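Long-range contact in takeout-like protein 1 (Epiphyas postvittana, PDB 4G0S), which probably binds and carries small hydrophobic ligands, like the related juvenile hormone-binding proteins, and here holds myristic acid inside an elongated fold: residues C15-F20 against D72-D77. Numbering follows the deposited sequence.
With MYR (myristic acid), chain C.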
loop_
_atom_site.group_PDB
_atom_site.type_symbol
_atom_site.label_atom_id
_atom_site.label_comp_id
_atom_site.label_asym_id
_atom_site.label_seq_id
_atom_site.Cartn_x
_atom_site.Cartn_y
_atom_site.Cartn_z
ATOM N N CYS A 15 14.520 -5.934 -16.943
ATOM C CA CYS A 15 13.447 -6.817 -17.416
ATOM C C CYS A 15 12.369 -6.954 -16.340
ATOM O O CYS A 15 11.169 -6.945 -16.627
ATOM C CB CYS A 15 14.030 -8.192 -17.794
ATOM S SG CYS A 15 12.872 -9.353 -18.554
ATOM N N MET A 16 12.802 -7.056 -15.094
ATOM C CA MET A 16 11.862 -7.246 -13.970
ATOM C C MET A 16 10.965 -6.032 -13.699
ATOM O O MET A 16 9.751 -6.192 -13.470
ATOM C CB MET A 16 12.613 -7.693 -12.705
ATOM C CG MET A 16 13.231 -9.083 -12.798
ATOM S SD MET A 16 12.122 -10.499 -12.996
ATOM C CE MET A 16 10.752 -10.016 -11.918
ATOM N N THR A 17 11.576 -4.837 -13.771
ATOM C CA THR A 17 10.910 -3.539 -13.616
ATOM C C THR A 17 9.831 -3.365 -14.697
ATOM O O THR A 17 8.698 -2.978 -14.405
ATOM C CB THR A 17 11.931 -2.365 -13.666
ATOM O OG1 THR A 17 12.903 -2.500 -12.615
ATOM C CG2 THR A 17 11.239 -1.018 -13.493
ATOM N N SER A 18 10.202 -3.678 -15.932
ATOM C CA SER A 18 9.346 -3.573 -17.091
ATOM C C SER A 18 8.267 -4.647 -17.133
ATOM O O SER A 18 7.253 -4.471 -17.782
ATOM C CB SER A 18 10.210 -3.684 -18.367
ATOM O OG SER A 18 9.393 -3.634 -19.526
ATOM N N ALA A 19 8.537 -5.794 -16.511
ATOM C CA ALA A 19 7.564 -6.902 -16.423
ATOM C C ALA A 19 6.532 -6.606 -15.346
ATOM O O ALA A 19 5.339 -6.817 -15.537
ATOM C CB ALA A 19 8.273 -8.220 -16.118
ATOM N N PHE A 20 6.998 -6.143 -14.193
ATOM C CA PHE A 20 6.081 -5.661 -13.162
ATOM C C PHE A 20 5.211 -4.581 -13.775
ATOM O O PHE A 20 4.007 -4.575 -13.585
ATOM C CB PHE A 20 6.855 -5.017 -12.032
ATOM C CG PHE A 20 7.262 -5.947 -10.950
ATOM C CD1 PHE A 20 7.960 -7.130 -11.223
ATOM C CD2 PHE A 20 7.011 -5.608 -9.623
ATOM C CE1 PHE A 20 8.372 -7.971 -10.189
ATOM C CE2 PHE A 20 7.412 -6.445 -8.586
ATOM C CZ PHE A 20 8.097 -7.624 -8.872
ATOM N N ASP A 72 9.496 1.882 -10.370
ATOM C CA ASP A 72 10.765 2.561 -10.566
ATOM C C ASP A 72 11.914 1.567 -10.677
ATOM O O ASP A 72 12.756 1.691 -11.567
ATOM C CB ASP A 72 11.003 3.566 -9.426
ATOM C CG ASP A 72 9.923 4.668 -9.381
ATOM O OD1 ASP A 72 9.688 5.298 -10.438
ATOM O OD2 ASP A 72 9.307 4.877 -8.291
ATOM N N ASN A 73 11.935 0.571 -9.789
ATOM C CA ASN A 73 12.979 -0.484 -9.833
ATOM C C ASN A 73 12.596 -1.775 -9.085
ATOM O O ASN A 73 11.961 -1.749 -8.012
ATOM C CB ASN A 73 14.303 0.075 -9.281
ATOM C CG ASN A 73 15.420 -0.948 -9.254
ATOM O OD1 ASN A 73 16.066 -1.220 -10.274
ATOM N ND2 ASN A 73 15.671 -1.507 -8.074
ATOM N N VAL A 74 12.986 -2.902 -9.665
ATOM C CA VAL A 74 12.873 -4.197 -9.010
ATOM C C VAL A 74 14.298 -4.760 -8.831
ATOM O O VAL A 74 15.101 -4.786 -9.776
ATOM C CB VAL A 74 11.950 -5.144 -9.825
ATOM C CG1 VAL A 74 11.990 -6.573 -9.295
ATOM C CG2 VAL A 74 10.519 -4.630 -9.835
ATOM N N LYS A 75 14.621 -5.175 -7.614
ATOM C CA LYS A 75 15.924 -5.751 -7.339
ATOM C C LYS A 75 15.712 -7.087 -6.638
ATOM O O LYS A 75 15.495 -7.164 -5.422
ATOM C CB LYS A 75 16.784 -4.805 -6.496
ATOM C CG LYS A 75 18.277 -5.016 -6.679
ATOM C CD LYS A 75 19.093 -4.468 -5.506
ATOM C CE LYS A 75 19.666 -5.590 -4.633
ATOM N NZ LYS A 75 20.953 -6.184 -5.116
ATOM N N TRP A 76 15.743 -8.142 -7.430
ATOM C CA TRP A 76 15.659 -9.488 -6.918
ATOM C C TRP A 76 17.027 -10.025 -6.700
ATOM O O TRP A 76 17.859 -10.044 -7.607
ATOM C CB TRP A 76 14.905 -10.343 -7.896
ATOM C CG TRP A 76 14.277 -11.582 -7.302
ATOM C CD1 TRP A 76 14.900 -12.596 -6.564
ATOM C CD2 TRP A 76 12.886 -12.022 -7.469
ATOM N NE1 TRP A 76 14.000 -13.588 -6.244
ATOM C CE2 TRP A 76 12.777 -13.316 -6.755
ATOM C CE3 TRP A 76 11.754 -11.480 -8.077
ATOM C CZ2 TRP A 76 11.580 -14.004 -6.662
ATOM C CZ3 TRP A 76 10.552 -12.190 -7.984
ATOM C CH2 TRP A 76 10.469 -13.426 -7.292
ATOM N N ASP A 77 17.276 -10.479 -5.470
ATOM C CA ASP A 77 18.610 -10.930 -5.069
ATOM C C ASP A 77 18.579 -12.382 -4.567
ATOM O O ASP A 77 17.989 -12.692 -3.519
ATOM C CB ASP A 77 19.194 -9.948 -4.062
ATOM C CG ASP A 77 20.578 -10.327 -3.595
ATOM O OD1 ASP A 77 21.010 -11.481 -3.757
ATOM O OD2 ASP A 77 21.232 -9.454 -3.010
HETATM C C1 MYR C . 9.055 -13.304 -14.753
HETATM O O1 MYR C . 10.271 -13.564 -14.971
HETATM O O2 MYR C . 8.149 -13.614 -15.570
HETATM C C2 MYR C . 8.641 -12.618 -13.463
HETATM C C3 MYR C . 7.334 -11.848 -13.702
HETATM C C4 MYR C . 7.327 -10.514 -12.972
HETATM C C5 MYR C . 5.944 -10.223 -12.395
HETATM C C6 MYR C . 5.817 -10.753 -10.968
HETATM C C7 MYR C . 4.495 -10.297 -10.368
HETATM C C8 MYR C . 4.771 -9.414 -9.160
HETATM C C9 MYR C . 3.486 -8.810 -8.598
HETATM C C10 MYR C . 3.031 -7.545 -9.324
HETATM C C11 MYR C . 2.108 -6.690 -8.449
HETATM C C12 MYR C . 2.859 -5.660 -7.611
HETATM C C13 MYR C . 2.188 -4.296 -7.678
HETATM C C14 MYR C . 2.199 -3.570 -6.360
#
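Val74 reaches from its strand into the side of the helix, where Met16 and Phe20 receive it. Val74 CB lies 3.9 Å from Met16 CB. From there the branches part: Val74 CG1, anti to the backbone N (chi1 171°), packs 3.6 Å from Met16 CB. Val74 CG2 comes down over the Phe20 ring, 3.6 Å from the ring centroid and 8° off the normal, a well-centred CH-pi contact. Myristic acid covers the opposite face, its C8 lying off toward the rim, 3.8 Å from Phe20 CZ, so the ring is sandwiched between strand and ligand. Met16 bends at chi2 and chi3, bringing CE within 3.6 Å of myristic acid C4 and 4.2 Å of Trp76 CE3; the helix thus meets the ligand directly and the strand stands behind it, consistent with a wall of the ligand-binding site. At the outer margin Val74 N donates to Thr17 OG1 at 3.0 Å, a bent bond (144°), and the same hydroxyl is also hydrogen-bonded to Ser13 O. Strand 54-77 pairs antiparallel with strand 82-100, Asp72 and Asn73 forming a classic beta bulge opposite Asp86, and helix 13-27 lies across this part of the curled sheet, with Phe20 also touching Val85.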